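Ornithine cyclodeaminase (Methanococcus maripaludis S2, PDB 3C2Q) converts L-ornithine to L-proline with release of ammonia, using NAD(+) as its cofactor. Local coordinates at residues D51-E59 against K73-H81; S108-I119 against V323-L331. All blocks are in the same frame, centred on the assembly; numbering follows the deposited sequence.

Contact 1 of 2, residues D51-E59 against K73-H81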
loop_
_atom_site.group_PDB
_atom_site.type_symbol
_atom_site.label_atom_id
_atom_site.label_comp_id
_atom_site.label_asym_id
_atom_site.label_seq_id
_atom_site.Cartn_x
_atom_site.Cartn_y
_atom_site.Cartn_z
ATOM N N ASP B 51 16.110 -7.413 22.386
ATOM C CA ASP B 51 15.302 -8.589 22.737
ATOM C C ASP B 51 16.182 -9.782 23.133
ATOM O O ASP B 51 15.873 -10.950 22.846
ATOM C CB ASP B 51 14.355 -8.969 21.561
ATOM C CG ASP B 51 13.322 -7.900 21.269
ATOM O OD1 ASP B 51 13.064 -7.007 22.124
ATOM O OD2 ASP B 51 12.724 -7.962 20.166
ATOM N N ALA B 52 17.301 -9.469 23.779
ATOM C CA ALA B 52 18.220 -10.479 24.263
ATOM C C ALA B 52 18.606 -10.158 25.728
ATOM O O ALA B 52 18.050 -9.256 26.357
ATOM C CB ALA B 52 19.461 -10.556 23.363
ATOM N N VAL B 53 19.536 -10.925 26.281
ATOM C CA VAL B 53 19.892 -10.675 27.684
ATOM C C VAL B 53 21.372 -10.336 27.817
ATOM O O VAL B 53 22.185 -10.589 26.915
ATOM C CB VAL B 53 19.500 -11.846 28.654
ATOM C CG1 VAL B 53 18.017 -12.118 28.597
ATOM C CG2 VAL B 53 20.267 -13.075 28.326
ATOM N N ILE B 54 21.726 -9.781 28.961
ATOM C CA ILE B 54 23.118 -9.473 29.171
ATOM C C ILE B 54 23.722 -10.484 30.150
ATOM O O ILE B 54 23.244 -10.622 31.293
ATOM C CB ILE B 54 23.274 -8.025 29.631
ATOM C CG1 ILE B 54 22.839 -7.095 28.467
ATOM C CG2 ILE B 54 24.734 -7.744 30.100
ATOM C CD1 ILE B 54 22.988 -5.603 28.751
ATOM N N VAL B 55 24.741 -11.193 29.683
ATOM C CA VAL B 55 25.413 -12.199 30.502
ATOM C C VAL B 55 26.758 -11.572 30.893
ATOM O O VAL B 55 27.487 -11.068 30.038
ATOM C CB VAL B 55 25.550 -13.532 29.738
ATOM C CG1 VAL B 55 26.494 -14.538 30.437
ATOM C CG2 VAL B 55 24.152 -14.147 29.523
ATOM N N VAL B 56 27.032 -11.578 32.194
ATOM C CA VAL B 56 28.255 -10.991 32.755
ATOM C C VAL B 56 29.213 -12.101 33.242
ATOM O O VAL B 56 28.778 -13.125 33.811
ATOM C CB VAL B 56 27.900 -10.017 33.905
ATOM C CG1 VAL B 56 29.145 -9.330 34.466
ATOM C CG2 VAL B 56 26.889 -8.974 33.422
ATOM N N TYR B 57 30.494 -11.895 32.960
ATOM C CA TYR B 57 31.588 -12.755 33.407
ATOM C C TYR B 57 32.468 -11.875 34.308
ATOM O O TYR B 57 33.436 -11.305 33.842
ATOM C CB TYR B 57 32.375 -13.242 32.200
ATOM C CG TYR B 57 31.489 -13.881 31.147
ATOM C CD1 TYR B 57 31.010 -15.180 31.311
ATOM C CD2 TYR B 57 31.115 -13.175 29.996
ATOM C CE1 TYR B 57 30.187 -15.771 30.352
ATOM C CE2 TYR B 57 30.290 -13.764 29.025
ATOM C CZ TYR B 57 29.833 -15.056 29.219
ATOM O OH TYR B 57 29.025 -15.655 28.273
ATOM N N PRO B 58 32.076 -11.704 35.572
ATOM C CA PRO B 58 32.768 -10.686 36.362
ATOM C C PRO B 58 34.285 -10.894 36.454
ATOM O O PRO B 58 35.036 -9.912 36.364
ATOM C CB PRO B 58 32.078 -10.767 37.722
ATOM C CG PRO B 58 30.726 -11.383 37.426
ATOM C CD PRO B 58 31.015 -12.369 36.341
ATOM N N GLU B 59 34.722 -12.155 36.568
ATOM C CA GLU B 59 36.149 -12.521 36.693
ATOM C C GLU B 59 36.952 -12.225 35.438
ATOM O O GLU B 59 38.183 -12.057 35.495
ATOM C CB GLU B 59 36.295 -14.006 37.046
ATOM C CG GLU B 59 36.513 -14.296 38.539
ATOM C CD GLU B 59 35.234 -14.567 39.355
ATOM O OE1 GLU B 59 34.281 -13.761 39.241
ATOM O OE2 GLU B 59 35.198 -15.574 40.137
ATOM N N LYS B 73 22.708 -22.740 32.043
ATOM C CA LYS B 73 22.548 -22.837 33.493
ATOM C C LYS B 73 23.795 -22.240 34.139
ATOM O O LYS B 73 24.907 -22.546 33.713
ATOM C CB LYS B 73 22.371 -24.313 33.912
ATOM C CG LYS B 73 22.321 -24.477 35.427
ATOM C CD LYS B 73 21.911 -25.844 35.891
ATOM C CE LYS B 73 21.631 -25.729 37.398
ATOM N NZ LYS B 73 21.530 -27.024 38.112
ATOM N N GLY B 74 23.604 -21.354 35.114
ATOM C CA GLY B 74 24.726 -20.744 35.845
ATOM C C GLY B 74 25.254 -19.422 35.304
ATOM O O GLY B 74 26.018 -18.727 35.997
ATOM N N ASP B 75 24.882 -19.059 34.063
ATOM C CA ASP B 75 25.300 -17.765 33.479
ATOM C C ASP B 75 24.744 -16.670 34.365
ATOM O O ASP B 75 23.588 -16.738 34.721
ATOM C CB ASP B 75 24.697 -17.556 32.068
ATOM C CG ASP B 75 25.436 -18.302 30.968
ATOM O OD1 ASP B 75 26.530 -18.850 31.215
ATOM O OD2 ASP B 75 24.916 -18.320 29.815
ATOM N N PHE B 76 25.549 -15.662 34.707
ATOM C CA PHE B 76 25.054 -14.502 35.461
ATOM C C PHE B 76 24.331 -13.537 34.528
ATOM O O PHE B 76 24.958 -12.932 33.670
ATOM C CB PHE B 76 26.194 -13.725 36.135
ATOM C CG PHE B 76 26.891 -14.508 37.208
ATOM C CD1 PHE B 76 26.162 -15.034 38.277
ATOM C CD2 PHE B 76 28.263 -14.748 37.134
ATOM C CE1 PHE B 76 26.795 -15.784 39.287
ATOM C CE2 PHE B 76 28.909 -15.506 38.143
ATOM C CZ PHE B 76 28.161 -16.018 39.208
ATOM N N VAL B 77 23.051 -13.367 34.786
ATOM C CA VAL B 77 22.153 -12.560 33.946
ATOM C C VAL B 77 21.875 -11.251 34.683
ATOM O O VAL B 77 21.604 -11.223 35.900
ATOM C CB VAL B 77 20.826 -13.328 33.662
ATOM C CG1 VAL B 77 19.803 -12.431 32.908
ATOM C CG2 VAL B 77 21.114 -14.617 32.882
ATOM N N LEU B 78 22.002 -10.160 33.940
ATOM C CA LEU B 78 21.658 -8.843 34.418
ATOM C C LEU B 78 20.171 -8.787 34.746
ATOM O O LEU B 78 19.323 -9.123 33.883
ATOM C CB LEU B 78 22.022 -7.801 33.347
ATOM C CG LEU B 78 21.542 -6.356 33.593
ATOM C CD1 LEU B 78 22.387 -5.698 34.663
ATOM C CD2 LEU B 78 21.646 -5.542 32.312
ATOM N N ILE B 79 19.866 -8.358 35.983
ATOM C CA ILE B 79 18.516 -8.223 36.493
ATOM C C ILE B 79 18.215 -6.766 36.758
ATOM O O ILE B 79 19.070 -6.030 37.275
ATOM C CB ILE B 79 18.311 -9.004 37.830
ATOM C CG1 ILE B 79 18.640 -10.483 37.668
ATOM C CG2 ILE B 79 16.893 -8.826 38.362
ATOM C CD1 ILE B 79 17.956 -11.208 36.527
ATOM N N GLY B 80 16.997 -6.358 36.392
ATOM C CA GLY B 80 16.536 -4.967 36.553
ATOM C C GLY B 80 17.287 -3.923 35.743
ATOM O O GLY B 80 18.013 -4.246 34.788
ATOM N N HIS B 81 17.159 -2.665 36.157
ATOM C CA HIS B 81 17.694 -1.550 35.370
ATOM C C HIS B 81 18.789 -0.712 36.036
ATOM O O HIS B 81 19.264 0.269 35.438
ATOM C CB HIS B 81 16.552 -0.649 34.875
ATOM C CG HIS B 81 15.622 -1.322 33.904
ATOM N ND1 HIS B 81 14.768 -2.338 34.275
ATOM C CD2 HIS B 81 15.398 -1.104 32.587
ATOM C CE1 HIS B 81 14.066 -2.728 33.223
ATOM N NE2 HIS B 81 14.434 -1.998 32.185
HETATM O O HOH W 1 19.775 -9.399 31.074
HETATM O O HOH W 2 28.460 -15.730 33.847
#

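Contact 2 of 2, residues S108-I119 against V323-L331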
loop_
_atom_site.group_PDB
_atom_site.type_symbol
_atom_site.label_atom_id
_atom_site.label_comp_id
_atom_site.label_asym_id
_atom_site.label_seq_id
_atom_site.Cartn_x
_atom_site.Cartn_y
_atom_site.Cartn_z
ATOM N N SER B 108 6.649 7.671 0.204
ATOM C CA SER B 108 7.238 7.758 -1.123
ATOM C C SER B 108 7.359 9.238 -1.598
ATOM O O SER B 108 8.112 9.514 -2.531
ATOM C CB SER B 108 6.414 6.927 -2.100
ATOM O OG SER B 108 5.093 7.457 -2.197
ATOM N N GLU B 109 6.653 10.173 -0.953
ATOM C CA GLU B 109 6.626 11.570 -1.395
ATOM C C GLU B 109 7.817 12.344 -0.815
ATOM O O GLU B 109 7.618 13.259 0.016
ATOM C CB GLU B 109 5.338 12.267 -0.958
ATOM C CG GLU B 109 4.056 11.669 -1.534
ATOM C CD GLU B 109 2.846 12.517 -1.194
ATOM O OE1 GLU B 109 2.591 12.779 0.009
ATOM O OE2 GLU B 109 2.170 12.919 -2.160
ATOM N N LYS B 110 9.022 11.954 -1.230
ATOM C CA LYS B 110 10.284 12.574 -0.772
ATOM C C LYS B 110 11.248 12.599 -1.939
ATOM O O LYS B 110 11.212 11.713 -2.761
ATOM C CB LYS B 110 10.912 11.807 0.417
ATOM C CG LYS B 110 9.944 11.676 1.666
ATOM C CD LYS B 110 10.638 11.071 2.879
ATOM C CE LYS B 110 9.626 10.845 4.039
ATOM N NZ LYS B 110 9.031 12.146 4.549
ATOM N N PRO B 111 12.107 13.637 -2.030
ATOM C CA PRO B 111 12.961 13.805 -3.228
ATOM C C PRO B 111 13.982 12.677 -3.463
ATOM O O PRO B 111 14.916 12.485 -2.656
ATOM C CB PRO B 111 13.614 15.179 -3.001
ATOM C CG PRO B 111 12.623 15.910 -2.066
ATOM C CD PRO B 111 12.239 14.776 -1.111
ATOM N N LYS B 112 13.773 11.924 -4.546
ATOM C CA LYS B 112 14.505 10.652 -4.728
ATOM C C LYS B 112 15.920 10.818 -5.245
ATOM O O LYS B 112 16.868 10.194 -4.726
ATOM C CB LYS B 112 13.718 9.661 -5.588
ATOM C CG LYS B 112 12.375 9.219 -4.979
ATOM C CD LYS B 112 12.571 8.347 -3.709
ATOM C CE LYS B 112 11.249 8.361 -2.883
ATOM N NZ LYS B 112 10.063 7.832 -3.727
ATOM N N GLU B 113 16.091 11.665 -6.255
ATOM C CA GLU B 113 17.462 11.955 -6.719
ATOM C C GLU B 113 18.391 12.408 -5.601
ATOM O O GLU B 113 19.541 11.999 -5.573
ATOM C CB GLU B 113 17.453 13.041 -7.775
ATOM C CG GLU B 113 17.496 12.531 -9.165
ATOM C CD GLU B 113 17.718 13.671 -10.180
ATOM O OE1 GLU B 113 17.057 14.720 -10.073
ATOM O OE2 GLU B 113 18.563 13.495 -11.072
ATOM N N ALA B 114 17.887 13.261 -4.714
ATOM C CA ALA B 114 18.617 13.743 -3.533
ATOM C C ALA B 114 19.098 12.595 -2.641
ATOM O O ALA B 114 20.254 12.546 -2.231
ATOM C CB ALA B 114 17.735 14.692 -2.712
ATOM N N ILE B 115 18.191 11.683 -2.311
ATOM C CA ILE B 115 18.567 10.596 -1.403
ATOM C C ILE B 115 19.488 9.567 -2.071
ATOM O O ILE B 115 20.419 9.005 -1.431
ATOM C CB ILE B 115 17.346 9.973 -0.679
ATOM C CG1 ILE B 115 17.795 9.364 0.669
ATOM C CG2 ILE B 115 16.718 8.867 -1.498
ATOM C CD1 ILE B 115 18.341 10.372 1.700
ATOM N N ILE B 116 19.285 9.353 -3.365
ATOM C CA ILE B 116 20.200 8.471 -4.121
ATOM C C ILE B 116 21.629 9.050 -4.122
ATOM O O ILE B 116 22.607 8.330 -3.918
ATOM C CB ILE B 116 19.702 8.238 -5.562
ATOM C CG1 ILE B 116 18.432 7.344 -5.531
ATOM C CG2 ILE B 116 20.765 7.544 -6.425
ATOM C CD1 ILE B 116 17.675 7.342 -6.835
ATOM N N LYS B 117 21.734 10.351 -4.363
ATOM C CA LYS B 117 23.045 11.039 -4.323
ATOM C C LYS B 117 23.727 10.873 -2.962
ATOM O O LYS B 117 24.906 10.471 -2.885
ATOM C CB LYS B 117 22.841 12.521 -4.679
ATOM C CG LYS B 117 24.108 13.377 -4.614
ATOM C CD LYS B 117 23.884 14.756 -5.215
ATOM C CE LYS B 117 25.118 15.638 -4.871
ATOM N NZ LYS B 117 25.407 16.607 -5.954
ATOM N N ARG B 118 22.974 11.148 -1.895
ATOM C CA ARG B 118 23.457 10.995 -0.516
ATOM C C ARG B 118 23.900 9.580 -0.150
ATOM O O ARG B 118 24.946 9.401 0.509
ATOM C CB ARG B 118 22.395 11.426 0.470
ATOM C CG ARG B 118 22.623 12.780 1.069
ATOM C CD ARG B 118 21.661 13.842 0.597
ATOM N NE ARG B 118 20.446 14.006 1.405
ATOM C CZ ARG B 118 20.233 13.568 2.653
ATOM N NH1 ARG B 118 21.161 12.906 3.313
ATOM N NH2 ARG B 118 19.055 13.800 3.243
ATOM N N ILE B 119 23.089 8.579 -0.512
ATOM C CA ILE B 119 23.450 7.158 -0.289
ATOM C C ILE B 119 24.711 6.784 -1.056
ATOM O O ILE B 119 25.595 6.089 -0.511
ATOM C CB ILE B 119 22.280 6.172 -0.664
ATOM C CG1 ILE B 119 21.107 6.328 0.326
ATOM C CG2 ILE B 119 22.767 4.728 -0.755
ATOM C CD1 ILE B 119 19.775 5.827 -0.255
ATOM N N VAL B 323 13.405 4.376 2.217
ATOM C CA VAL B 323 13.322 4.938 0.857
ATOM C C VAL B 323 12.180 4.143 0.183
ATOM O O VAL B 323 12.366 2.969 -0.194
ATOM C CB VAL B 323 14.632 4.770 0.062
ATOM C CG1 VAL B 323 14.479 5.398 -1.355
ATOM C CG2 VAL B 323 15.831 5.459 0.803
ATOM N N VAL B 324 11.009 4.763 0.064
ATOM C CA VAL B 324 9.835 4.075 -0.536
ATOM C C VAL B 324 9.899 4.342 -2.057
ATOM O O VAL B 324 9.577 5.440 -2.547
ATOM C CB VAL B 324 8.533 4.487 0.098
ATOM C CG1 VAL B 324 7.299 3.704 -0.504
ATOM C CG2 VAL B 324 8.599 4.259 1.668
ATOM N N THR B 325 10.357 3.328 -2.793
ATOM C CA THR B 325 10.621 3.548 -4.211
ATOM C C THR B 325 10.679 2.210 -4.927
ATOM O O THR B 325 10.587 1.155 -4.300
ATOM C CB THR B 325 11.949 4.339 -4.427
ATOM O OG1 THR B 325 12.078 4.720 -5.805
ATOM C CG2 THR B 325 13.147 3.487 -4.060
ATOM N N ASP B 326 10.853 2.252 -6.246
ATOM C CA ASP B 326 10.961 1.048 -7.061
ATOM C C ASP B 326 12.415 0.591 -6.956
ATOM O O ASP B 326 13.321 1.311 -7.360
ATOM C CB ASP B 326 10.572 1.418 -8.490
ATOM C CG ASP B 326 10.591 0.235 -9.440
ATOM O OD1 ASP B 326 11.505 -0.609 -9.379
ATOM O OD2 ASP B 326 9.712 0.181 -10.304
ATOM N N VAL B 327 12.645 -0.616 -6.427
ATOM C CA VAL B 327 14.000 -1.066 -6.179
ATOM C C VAL B 327 14.816 -1.226 -7.476
ATOM O O VAL B 327 16.016 -0.939 -7.479
ATOM C CB VAL B 327 14.044 -2.391 -5.323
ATOM C CG1 VAL B 327 13.590 -3.616 -6.135
ATOM C CG2 VAL B 327 15.451 -2.635 -4.777
ATOM N N GLY B 328 14.168 -1.690 -8.547
ATOM C CA GLY B 328 14.858 -1.936 -9.807
ATOM C C GLY B 328 15.358 -0.639 -10.448
ATOM O O GLY B 328 16.489 -0.582 -10.894
ATOM N N VAL B 329 14.535 0.406 -10.444
ATOM C CA VAL B 329 14.957 1.715 -10.943
ATOM C C VAL B 329 15.974 2.356 -10.001
ATOM O O VAL B 329 16.990 2.888 -10.439
ATOM C CB VAL B 329 13.755 2.651 -11.189
ATOM C CG1 VAL B 329 14.225 3.939 -11.924
ATOM C CG2 VAL B 329 12.681 1.911 -12.035
ATOM N N PHE B 330 15.684 2.321 -8.703
ATOM C CA PHE B 330 16.618 2.773 -7.698
ATOM C C PHE B 330 18.036 2.205 -7.888
ATOM O O PHE B 330 19.005 2.972 -7.876
ATOM C CB PHE B 330 16.065 2.417 -6.292
ATOM C CG PHE B 330 17.045 2.680 -5.171
ATOM C CD1 PHE B 330 17.131 3.941 -4.573
ATOM C CD2 PHE B 330 17.873 1.674 -4.711
ATOM C CE1 PHE B 330 18.050 4.181 -3.522
ATOM C CE2 PHE B 330 18.810 1.913 -3.667
ATOM C CZ PHE B 330 18.885 3.159 -3.087
ATOM N N LEU B 331 18.164 0.879 -8.043
ATOM C CA LEU B 331 19.492 0.256 -8.221
ATOM C C LEU B 331 20.191 0.734 -9.487
ATOM O O LEU B 331 21.406 0.944 -9.474
ATOM C CB LEU B 331 19.437 -1.289 -8.174
ATOM C CG LEU B 331 19.140 -1.868 -6.770
ATOM C CD1 LEU B 331 18.805 -3.352 -6.863
ATOM C CD2 LEU B 331 20.298 -1.630 -5.793
#

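Contact 1 of 2, residues D51-E59 against K73-H81
The carbonyl oxygen of Phe-76 takes the shortest direct bond between the two strands, Val-56 N to Phe-76 O at 2.9 Å, with an angle of 168° at the hydrogen. The same oxygen lies 3.3 Å from Val-55 CA, a CA-H...O contact that adds a weaker grip. Ile-54 O is held likewise, by Leu-78 N at 3.0 Å and by the CA-H of Val-77, so the two direct bonds flank the non-hydrogen-bonded pair Val-55/Val-77. At either end the ladder continues through water. One water accepts from Ile-54 N and donates to Leu-78 O, while another accepts from Phe-76 N and donates to Val-56 O. With the strand axes at 126°, such bridging fits strands that splay apart beyond the central pair.

Side chains meet on both faces of the strand pair, Val-55 and Val-77 on one, Val-56 and Phe-76 on the other. Ile-54 and Leu-78 run side by side in the same direction, CD1 of Ile-54 meeting CD2 of Leu-78 at 3.8 Å. Val-55 CG1, anti to its own N (chi1 168°), packs along Asp-75 CB and its carboxylate, whose OD2 forms a salt bridge with Lys-66 and accepts from Lys-72 N. The Pro-58 and Phe-76 side chains run at about a right angle, CD of Pro-58 3.7 Å from CD2 of Phe-76; Val-56 O sits at that ring's edge, in its plane.

This antiparallel pair belongs to the mixed sheet of the ArgZ-like C-terminal first region, whereas the chain's inferred NAD(+) residues lie in the Rossmann region. Strand 76-79 is flanked by 12-15 and 53-57, and 53-57 in turn by 62-66; Val-56 and Pro-58 also touch Val-38 of strand 34-38.

Contact 2 of 2, residues S108-I119 against V323-L331
Lys-112 reaches from the first turn of helix 112-133 to the end of strand 321-324. CB leaves the helix toward the strand, and bends at chi2 (-68°) and chi4 (58°) fold the chain beyond it. CD passes Thr-325 CB at 4.1 Å, the two side chains running in opposite directions, and lies close to Val-323 CG1. CE then comes to 3.4 Å from Val-324 O, and NZ bonds to that same oxygen at 2.7 Å, tilted 24° from the carbonyl plane. NZ also donates to Ser-108 O at 2.8 Å, here in the carbonyl plane and on a lone pair. Its third partner lies outside this chain: NZ forms a salt bridge with OD2 of Asp-326 of the fourth subunit, so one buried ammonium ties the loop, the strand end and the subunit interface together.

Beside this polar anchor, Ser-108 CB packs on Val-324 CG1 at 3.7 Å. Further along the helix the contact is apolar. Ile-115 CG2 meets Val-323 CG1, and Ile-119 CD1 touches Val-323 CG2 and also lies at the edge of the Phe-330 ring, 4.0 Å from CZ. Ile-116 slides past that ring in the opposite direction, CG1 being 3.8 Å from CE1.

Asp-326 is inferred by similarity, with Val-327, to bind NAD(+); its OD1 caps helix 327-342 by accepting weak bonds from Gly-328 N and Val-329 N. Helix 112-133 thus packs against strand 321-324, outermost in this chain's parallel Rossmann sheet, and against helix 327-342, while Val-300 of neighbouring strand 298-303 touches Ile-119 and Val-323.

In the fold
Contacts 1 and 2 share no secondary-structure element: their centres are about 42 Å apart, on opposite sides of the chain's centre, and their nearest atoms about 22 Å apart. Both are largely buried, although contact 1 has an exposed residue, Phe-76, whereas contact 2 has none among its touching residues. Contact 1 joins neighbouring antiparallel strands, so its polar bonds are backbone-to-backbone or water-bridged. Contact 2 joins a helix and the loop before it to the end of a strand and a second helix; its cross-segment hydrogen bond comes from a lysine side chain. Segment 323-331 holds two inferred NAD(+) residues, and contact 2 meets the fourth subunit extensively; contact 1 meets other subunits only at its margins.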